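Local coordinates for CS6 fimbrial subunit B, CS6 fimbrial subunit A (Escherichia coli, PDB 4B9G), which probably serves as a structural subunit of the CS6 fimbriae, the colonization factor with which enterotoxigenic bacteria adhere, here carrying a fused donor strand from subunit A, at residues 77-90 with 108-121. Sequence-based numbering, arbitrary orientation.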
ATOM      1  N   ASP A  77     -17.608 -10.116   5.448  1.00 12.46           N
ATOM      2  CA  ASP A  77     -18.266  -9.882   4.162  1.00 13.01           C
ATOM      3  C   ASP A  77     -18.178  -8.433   3.681  1.00 10.94           C
ATOM      4  O   ASP A  77     -18.633  -8.130   2.581  1.00 14.06           O
ATOM      5  CB  ASP A  77     -19.745 -10.310   4.225  1.00 18.46           C
ATOM      6  CG  ASP A  77     -19.925 -11.759   4.600  1.00 26.62           C
ATOM      7  OD1 ASP A  77     -19.082 -12.594   4.210  1.00 29.90           O
ATOM      8  OD2 ASP A  77     -20.935 -12.066   5.272  1.00 33.74           O
ATOM      9  N   GLN A  78     -17.618  -7.543   4.499  1.00  8.61           N
ATOM     10  CA  GLN A  78     -17.475  -6.138   4.127  1.00  7.64           C
ATOM     11  C   GLN A  78     -16.008  -5.808   3.904  1.00  7.44           C
ATOM     12  O   GLN A  78     -15.165  -6.060   4.777  1.00  8.86           O
ATOM     13  CB  GLN A  78     -18.053  -5.247   5.222  1.00  7.72           C
ATOM     14  CG  GLN A  78     -19.533  -5.428   5.410  1.00  9.94           C
ATOM     15  CD  GLN A  78     -20.114  -4.420   6.369  1.00  9.95           C
ATOM     16  OE1 GLN A  78     -19.669  -3.291   6.438  1.00 11.52           O
ATOM     17  NE2 GLN A  78     -21.114  -4.825   7.115  1.00 16.18           N
ATOM     18  N   ASN A  79     -15.683  -5.271   2.736  1.00  7.41           N
ATOM     19  CA  ASN A  79     -14.297  -4.972   2.431  1.00  8.79           C
ATOM     20  C   ASN A  79     -14.193  -3.826   1.427  1.00  7.48           C
ATOM     21  O   ASN A  79     -15.151  -3.503   0.717  1.00  9.17           O
ATOM     22  CB  ASN A  79     -13.584  -6.231   1.936  1.00 11.40           C
ATOM     23  CG  ASN A  79     -14.241  -6.809   0.701  1.00 17.35           C
ATOM     24  OD1 ASN A  79     -14.366  -6.142  -0.317  1.00 21.10           O
ATOM     25  ND2 ASN A  79     -14.723  -8.029   0.809  1.00 24.47           N
ATOM     26  N   MET A  80     -13.018  -3.207   1.420  1.00  7.26           N
ATOM     27  CA  MET A  80     -12.693  -2.081   0.550  1.00  7.24           C
ATOM     28  C   MET A  80     -11.548  -2.483  -0.365  1.00  6.96           C
ATOM     29  O   MET A  80     -10.515  -2.950   0.106  1.00  9.10           O
ATOM     30  CB  MET A  80     -12.266  -0.880   1.396  1.00  7.09           C
ATOM     31  CG  MET A  80     -13.320  -0.423   2.389  1.00  7.25           C
ATOM     32  SD  MET A  80     -12.672   0.930   3.372  1.00  9.71           S
ATOM     33  CE  MET A  80     -14.089   1.310   4.411  1.00  8.68           C
ATOM     34  N   ASN A  81     -11.718  -2.251  -1.662  1.00  6.80           N
ATOM     35  CA  ASN A  81     -10.677  -2.459  -2.648  1.00  6.87           C
ATOM     36  C   ASN A  81      -9.848  -1.190  -2.854  1.00  6.26           C
ATOM     37  O   ASN A  81     -10.395  -0.084  -2.832  1.00  7.01           O
ATOM     38  CB  ASN A  81     -11.297  -2.826  -3.994  1.00  8.05           C
ATOM     39  CG  ASN A  81     -12.063  -4.116  -3.965  1.00 10.00           C
ATOM     40  OD1 ASN A  81     -11.697  -5.047  -3.278  1.00 12.76           O
ATOM     41  ND2 ASN A  81     -13.143  -4.172  -4.727  1.00 13.53           N
ATOM     42  N   TYR A  82      -8.544  -1.338  -3.096  1.00  6.31           N
ATOM     43  CA  TYR A  82      -7.692  -0.174  -3.290  1.00  5.91           C
ATOM     44  C   TYR A  82      -6.445  -0.530  -4.085  1.00  6.03           C
ATOM     45  O   TYR A  82      -6.076  -1.696  -4.178  1.00  6.37           O
ATOM     46  CB  TYR A  82      -7.284   0.449  -1.946  1.00  5.79           C
ATOM     47  CG  TYR A  82      -6.287  -0.365  -1.158  1.00  6.06           C
ATOM     48  CD1 TYR A  82      -6.684  -1.405  -0.324  1.00  6.37           C
ATOM     49  CD2 TYR A  82      -4.928  -0.084  -1.240  1.00  6.18           C
ATOM     50  CE1 TYR A  82      -5.759  -2.135   0.401  1.00  6.39           C
ATOM     51  CE2 TYR A  82      -3.996  -0.797  -0.503  1.00  5.70           C
ATOM     52  CZ  TYR A  82      -4.411  -1.818   0.318  1.00  6.04           C
ATOM     53  OH  TYR A  82      -3.466  -2.491   1.079  1.00  7.03           O
ATOM     54  N   TYR A  83      -5.773   0.498  -4.605  1.00  5.99           N
ATOM     55  CA  TYR A  83      -4.451   0.342  -5.199  1.00  6.08           C
ATOM     56  C   TYR A  83      -3.494   1.373  -4.586  1.00  5.47           C
ATOM     57  O   TYR A  83      -3.920   2.363  -3.966  1.00  5.78           O
ATOM     58  CB  TYR A  83      -4.470   0.501  -6.728  1.00  7.58           C
ATOM     59  CG  TYR A  83      -4.867   1.855  -7.217  1.00  7.58           C
ATOM     60  CD1 TYR A  83      -3.929   2.861  -7.395  1.00  8.59           C
ATOM     61  CD2 TYR A  83      -6.207   2.134  -7.482  1.00 10.28           C
ATOM     62  CE1 TYR A  83      -4.332   4.113  -7.853  1.00 11.29           C
ATOM     63  CE2 TYR A  83      -6.611   3.366  -7.936  1.00 11.29           C
ATOM     64  CZ  TYR A  83      -5.679   4.352  -8.117  1.00 10.90           C
ATOM     65  OH  TYR A  83      -6.053   5.585  -8.600  1.00 14.25           O
ATOM     66  N   ILE A  84      -2.197   1.154  -4.777  1.00  4.83           N
ATOM     67  CA  ILE A  84      -1.161   2.054  -4.274  1.00  5.10           C
ATOM     68  C   ILE A  84      -0.704   3.042  -5.362  1.00  5.08           C
ATOM     69  O   ILE A  84      -0.325   2.636  -6.475  1.00  5.38           O
ATOM     70  CB  ILE A  84       0.068   1.232  -3.770  1.00  5.07           C
ATOM     71  CG1 ILE A  84      -0.333   0.398  -2.546  1.00  6.16           C
ATOM     72  CG2 ILE A  84       1.265   2.138  -3.491  1.00  5.52           C
ATOM     73  CD1 ILE A  84      -0.545   1.176  -1.250  1.00  7.35           C
ATOM     74  N   ARG A  85      -0.728   4.332  -5.030  1.00  5.11           N
ATOM     75  CA  ARG A  85      -0.267   5.429  -5.878  1.00  5.60           C
ATOM     76  C   ARG A  85       0.974   6.057  -5.222  1.00  5.52           C
ATOM     77  O   ARG A  85       0.974   6.298  -4.005  1.00  5.89           O
ATOM     78  CB  ARG A  85      -1.376   6.483  -5.988  1.00  6.54           C
ATOM     79  CG  ARG A  85      -1.059   7.617  -6.935  1.00  8.09           C
ATOM     80  CD  ARG A  85      -2.192   8.634  -7.037  1.00  9.59           C
ATOM     81  NE  ARG A  85      -2.290   9.424  -5.814  1.00  8.33           N
ATOM     82  CZ  ARG A  85      -3.412   9.947  -5.322  1.00 11.30           C
ATOM     83  NH1 ARG A  85      -4.577   9.790  -5.923  1.00 12.20           N
ATOM     84  NH2 ARG A  85      -3.356  10.618  -4.189  1.00 12.05           N
ATOM     85  N   LYS A  86       2.019   6.321  -6.009  1.00  4.91           N
ATOM     86  CA  LYS A  86       3.164   7.071  -5.481  1.00  5.37           C
ATOM     87  C   LYS A  86       2.859   8.560  -5.524  1.00  5.26           C
ATOM     88  O   LYS A  86       2.520   9.086  -6.589  1.00  5.80           O
ATOM     89  CB  LYS A  86       4.420   6.775  -6.301  1.00  5.64           C
ATOM     90  CG  LYS A  86       5.655   7.476  -5.757  1.00  6.06           C
ATOM     91  CD  LYS A  86       6.963   7.073  -6.462  1.00  7.22           C
ATOM     92  CE  LYS A  86       7.035   7.421  -7.939  1.00  7.75           C
ATOM     93  NZ  LYS A  86       7.092   8.879  -8.150  1.00  7.75           N
ATOM     94  N   ASP A  87       3.005   9.224  -4.381  1.00  5.12           N
ATOM     95  CA  ASP A  87       2.768  10.658  -4.274  1.00  5.43           C
ATOM     96  C   ASP A  87       4.013  11.539  -4.143  1.00  5.77           C
ATOM     97  O   ASP A  87       3.906  12.760  -4.315  1.00  5.81           O
ATOM     98  CB  ASP A  87       1.769  10.964  -3.163  1.00  6.54           C
ATOM     99  CG  ASP A  87       0.343  10.578  -3.551  1.00  8.22           C
ATOM    100  OD1 ASP A  87       0.036  10.490  -4.757  1.00  7.86           O
ATOM    101  OD2 ASP A  87      -0.490  10.384  -2.651  1.00 13.54           O
ATOM    102  N   SER A  88       5.177  10.968  -3.881  1.00  5.84           N
ATOM    103  CA  SER A  88       6.425  11.735  -3.961  1.00  5.99           C
ATOM    104  C   SER A  88       7.606  10.783  -4.002  1.00  6.30           C
ATOM    105  O   SER A  88       7.523   9.639  -3.560  1.00  7.04           O
ATOM    106  CB  SER A  88       6.592  12.725  -2.811  1.00  7.12           C
ATOM    107  OG  SER A  88       6.795  12.021  -1.607  1.00  9.03           O
ATOM    108  N   GLY A  89       8.716  11.291  -4.533  1.00  6.25           N
ATOM    109  CA  GLY A  89       9.967  10.555  -4.649  1.00  7.44           C
ATOM    110  C   GLY A  89      10.245  10.144  -6.089  1.00  7.25           C
ATOM    111  O   GLY A  89       9.349   9.662  -6.782  1.00  8.35           O
ATOM    112  N   ALA A  90      11.468  10.310  -6.573  1.00  8.18           N
ATOM    113  CA  ALA A  90      11.764  10.098  -7.991  1.00  9.78           C
ATOM    114  C   ALA A  90      11.776   8.624  -8.401  1.00  8.47           C
ATOM    115  O   ALA A  90      12.332   7.775  -7.692  1.00 10.93           O
ATOM    116  CB  ALA A  90      13.102  10.726  -8.333  1.00 11.56           C
ATOM    117  N   SER A 108      13.266  10.564   0.378  1.00 15.61           N
ATOM    118  CA  SER A 108      11.991  10.127   0.947  1.00 14.13           C
ATOM    119  C   SER A 108      10.925   9.884  -0.134  1.00 11.52           C
ATOM    120  O   SER A 108      10.873  10.581  -1.148  1.00 14.91           O
ATOM    121  CB  SER A 108      11.497  11.162   1.958  1.00 17.97           C
ATOM    122  OG  SER A 108      12.230  11.094   3.174  1.00 28.85           O
ATOM    123  N   TYR A 109      10.080   8.886   0.117  1.00  9.16           N
ATOM    124  CA  TYR A 109       8.987   8.501  -0.773  1.00  7.75           C
ATOM    125  C   TYR A 109       7.687   8.459   0.020  1.00  7.73           C
ATOM    126  O   TYR A 109       7.655   8.050   1.191  1.00  9.16           O
ATOM    127  CB  TYR A 109       9.250   7.105  -1.396  1.00  6.93           C
ATOM    128  CG  TYR A 109      10.338   7.136  -2.427  1.00  7.00           C
ATOM    129  CD1 TYR A 109      11.665   7.292  -2.053  1.00  7.90           C
ATOM    130  CD2 TYR A 109      10.039   7.125  -3.788  1.00  6.80           C
ATOM    131  CE1 TYR A 109      12.671   7.392  -3.004  1.00  8.03           C
ATOM    132  CE2 TYR A 109      11.050   7.238  -4.749  1.00  7.98           C
ATOM    133  CZ  TYR A 109      12.362   7.400  -4.346  1.00  7.72           C
ATOM    134  OH  TYR A 109      13.372   7.537  -5.268  1.00  8.29           O
ATOM    135  N   THR A 110       6.602   8.873  -0.620  1.00  5.98           N
ATOM    136  CA  THR A 110       5.283   8.739  -0.039  1.00  5.75           C
ATOM    137  C   THR A 110       4.359   8.064  -1.030  1.00  4.91           C
ATOM    138  O   THR A 110       4.507   8.218  -2.246  1.00  5.62           O
ATOM    139  CB  THR A 110       4.679  10.078   0.414  1.00  7.13           C
ATOM    140  OG1 THR A 110       4.476  10.914  -0.721  1.00  8.07           O
ATOM    141  CG2 THR A 110       5.576  10.768   1.454  1.00  8.40           C
ATOM    142  N   PHE A 111       3.414   7.301  -0.493  1.00  4.96           N
ATOM    143  CA  PHE A 111       2.432   6.563  -1.275  1.00  5.31           C
ATOM    144  C   PHE A 111       1.078   6.684  -0.585  1.00  5.06           C
ATOM    145  O   PHE A 111       1.007   6.939   0.632  1.00  6.33           O
ATOM    146  CB  PHE A 111       2.800   5.072  -1.391  1.00  5.76           C
ATOM    147  CG  PHE A 111       4.175   4.804  -1.972  1.00  5.72           C
ATOM    148  CD1 PHE A 111       5.312   4.866  -1.173  1.00  6.01           C
ATOM    149  CD2 PHE A 111       4.326   4.454  -3.317  1.00  5.93           C
ATOM    150  CE1 PHE A 111       6.553   4.612  -1.697  1.00  7.53           C
ATOM    151  CE2 PHE A 111       5.582   4.193  -3.852  1.00  7.15           C
ATOM    152  CZ  PHE A 111       6.696   4.262  -3.044  1.00  7.44           C
ATOM    153  N   SER A 112      -0.008   6.498  -1.268  1.00  5.71           N
ATOM    154  CA  SER A 112      -1.350   6.510  -0.857  1.00  5.76           C
ATOM    155  C   SER A 112      -2.104   5.248  -1.316  1.00  4.62           C
ATOM    156  O   SER A 112      -1.921   4.802  -2.451  1.00  5.65           O
ATOM    157  CB  SER A 112      -2.049   7.798  -1.260  1.00  7.64           C
ATOM    158  OG  SER A 112      -1.965   7.863  -2.579  1.00 14.36           O
ATOM    159  N   ALA A 113      -2.958   4.714  -0.448  1.00  5.00           N
ATOM    160  CA  ALA A 113      -3.916   3.663  -0.789  1.00  4.93           C
ATOM    161  C   ALA A 113      -5.203   4.320  -1.255  1.00  5.06           C
ATOM    162  O   ALA A 113      -5.835   5.054  -0.484  1.00  6.65           O
ATOM    163  CB  ALA A 113      -4.182   2.793   0.446  1.00  5.37           C
ATOM    164  N   ILE A 114      -5.573   4.077  -2.505  1.00  5.27           N
ATOM    165  CA  ILE A 114      -6.672   4.777  -3.167  1.00  5.85           C
ATOM    166  C   ILE A 114      -7.876   3.846  -3.361  1.00  5.78           C
ATOM    167  O   ILE A 114      -7.769   2.811  -4.024  1.00  6.32           O
ATOM    168  CB  ILE A 114      -6.224   5.319  -4.544  1.00  7.13           C
ATOM    169  CG1 ILE A 114      -4.982   6.211  -4.389  1.00  8.78           C
ATOM    170  CG2 ILE A 114      -7.369   6.047  -5.231  1.00  8.25           C
ATOM    171  CD1 ILE A 114      -5.168   7.359  -3.439  1.00 10.74           C
ATOM    172  N   TYR A 115      -9.008   4.222  -2.770  1.00  6.13           N
ATOM    173  CA  TYR A 115     -10.238   3.432  -2.820  1.00  6.23           C
ATOM    174  C   TYR A 115     -10.782   3.329  -4.239  1.00  6.89           C
ATOM    175  O   TYR A 115     -10.928   4.346  -4.944  1.00  8.16           O
ATOM    176  CB  TYR A 115     -11.271   4.095  -1.908  1.00  7.24           C
ATOM    177  CG  TYR A 115     -12.589   3.373  -1.836  1.00  7.44           C
ATOM    178  CD1 TYR A 115     -12.781   2.283  -0.983  1.00  8.81           C
ATOM    179  CD2 TYR A 115     -13.664   3.767  -2.628  1.00 14.41           C
ATOM    180  CE1 TYR A 115     -13.990   1.615  -0.920  1.00 10.37           C
ATOM    181  CE2 TYR A 115     -14.898   3.099  -2.561  1.00 14.89           C
ATOM    182  CZ  TYR A 115     -15.052   2.028  -1.694  1.00 10.07           C
ATOM    183  OH  TYR A 115     -16.247   1.354  -1.652  1.00 11.55           O
ATOM    184  N   THR A 116     -11.132   2.106  -4.634  1.00  7.09           N
ATOM    185  CA  THR A 116     -11.670   1.856  -5.971  1.00  9.35           C
ATOM    186  C   THR A 116     -13.031   1.173  -5.990  1.00 11.88           C
ATOM    187  O   THR A 116     -13.589   0.967  -7.064  1.00 17.17           O
ATOM    188  CB  THR A 116     -10.750   0.957  -6.797  1.00 12.45           C
ATOM    189  OG1 THR A 116     -10.620  -0.318  -6.155  1.00 15.34           O
ATOM    190  CG2 THR A 116      -9.433   1.562  -6.955  1.00 13.55           C
ATOM    191  N   GLY A 117     -13.555   0.800  -4.828  1.00 12.61           N
ATOM    192  CA  GLY A 117     -14.823   0.078  -4.750  1.00 13.92           C
ATOM    193  C   GLY A 117     -14.779  -0.931  -3.622  1.00 10.13           C
ATOM    194  O   GLY A 117     -13.859  -0.900  -2.821  1.00  9.55           O
ATOM    195  N   GLY A 118     -15.746  -1.837  -3.548  1.00 12.10           N
ATOM    196  CA  GLY A 118     -15.727  -2.815  -2.483  1.00 10.59           C
ATOM    197  C   GLY A 118     -16.994  -3.625  -2.419  1.00 10.73           C
ATOM    198  O   GLY A 118     -17.820  -3.594  -3.319  1.00 14.98           O
ATOM    199  N   GLU A 119     -17.109  -4.377  -1.330  1.00 10.28           N
ATOM    200  CA  GLU A 119     -18.241  -5.233  -1.037  1.00 11.09           C
ATOM    201  C   GLU A 119     -18.879  -4.748   0.265  1.00 10.77           C
ATOM    202  O   GLU A 119     -18.230  -4.675   1.321  1.00  8.98           O
ATOM    203  CB  GLU A 119     -17.781  -6.689  -0.897  1.00 13.53           C
ATOM    204  CG  GLU A 119     -17.121  -7.266  -2.141  1.00 21.59           C
ATOM    205  CD  GLU A 119     -18.053  -7.314  -3.344  1.00 31.84           C
ATOM    206  OE1 GLU A 119     -19.276  -7.511  -3.151  1.00 34.73           O
ATOM    207  OE2 GLU A 119     -17.558  -7.167  -4.486  1.00 34.96           O
ATOM    208  N   TYR A 120     -20.157  -4.417   0.182  1.00 11.72           N
ATOM    209  CA  TYR A 120     -20.904  -3.913   1.308  1.00 11.43           C
ATOM    210  C   TYR A 120     -22.387  -4.141   1.069  1.00 12.31           C
ATOM    211  O   TYR A 120     -22.836  -4.236  -0.077  1.00 13.07           O
ATOM    212  CB  TYR A 120     -20.633  -2.420   1.495  1.00 14.33           C
ATOM    213  CG  TYR A 120     -20.599  -1.624   0.210  1.00 12.96           C
ATOM    214  CD1 TYR A 120     -21.754  -1.081  -0.345  1.00 17.01           C
ATOM    215  CD2 TYR A 120     -19.398  -1.423  -0.452  1.00 13.60           C
ATOM    216  CE1 TYR A 120     -21.695  -0.350  -1.521  1.00 19.58           C
ATOM    217  CE2 TYR A 120     -19.332  -0.700  -1.612  1.00 15.98           C
ATOM    218  CZ  TYR A 120     -20.474  -0.167  -2.151  1.00 18.79           C
ATOM    219  OH  TYR A 120     -20.395   0.557  -3.323  1.00 22.31           O
ATOM    220  N   PRO A 121     -23.164  -4.231   2.155  1.00 14.09           N
ATOM    221  CA  PRO A 121     -24.609  -4.391   1.974  1.00 15.72           C
ATOM    222  C   PRO A 121     -25.229  -3.091   1.482  1.00 14.99           C
ATOM    223  O   PRO A 121     -24.584  -2.053   1.364  1.00 17.26           O
ATOM    224  CB  PRO A 121     -25.106  -4.759   3.373  1.00 19.37           C
ATOM    225  CG  PRO A 121     -24.096  -4.220   4.294  1.00 17.25           C
ATOM    226  CD  PRO A 121     -22.771  -4.254   3.572  1.00 14.52           C
TER
HETATM  227  O   HOH W   1     -13.958  -2.493  -7.031  1.00 19.87           O
HETATM  228  O   HOH W   2     -15.039  -6.323  -5.322  1.00 30.00           O
HETATM  229  O   HOH W   3       0.980   9.910   0.210  1.00 18.78           O
HETATM  230  O   HOH W   4      13.700  10.926  -4.804  1.00 17.67           O
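Tyr83 and Ile114 form a hydrogen-bonded antiparallel pair whose bonds differ in geometry: Ile114 N lies 2.8 Å from Tyr83 O, nearly on its C=O line, whereas Tyr83 N meets Ile114 O farther from that line and 23° out of the carbonyl plane. Matching two-way pairs join Arg85 to Ser112 and Asn79 to Glu119. Asn81 keeps both polar backbone atoms satisfied by different residues, its N by Gly117 O and its O by Thr116 N (2.9 Å). Its side-chain ND2 donates to two waters, one of which in turn donates a hydrogen bond to Glu119 OE2.

On the same face, Ile114 CB sits 3.9 Å from the Tyr83 ring centroid, a CH-pi contact, while Thr116 CG2 meets the ring edge. With CG anti to the backbone N (chi1 -175°) and a bend at chi3, Arg85 grips Asp87 side-on: NE takes OD1 at 2.8 Å and NH2 takes OD2. Ser112 OG donates to that same OD2 at 2.9 Å, from 46° above the carboxylate plane. Tyr109 OH reaches Ala90 O at 2.6 Å on an in-plane lone pair, and Gly89 CA lies over the ring face. On the face opposite Tyr83 and Ile114, Tyr82 and Phe111 are buried against strands 37-44 and 51-56. Thr110 O accepts from Asp87 N (2.8 Å) and Ser88 N, the signature of a classic beta bulge within antiparallel strands of the CssB pilin beta-sandwich.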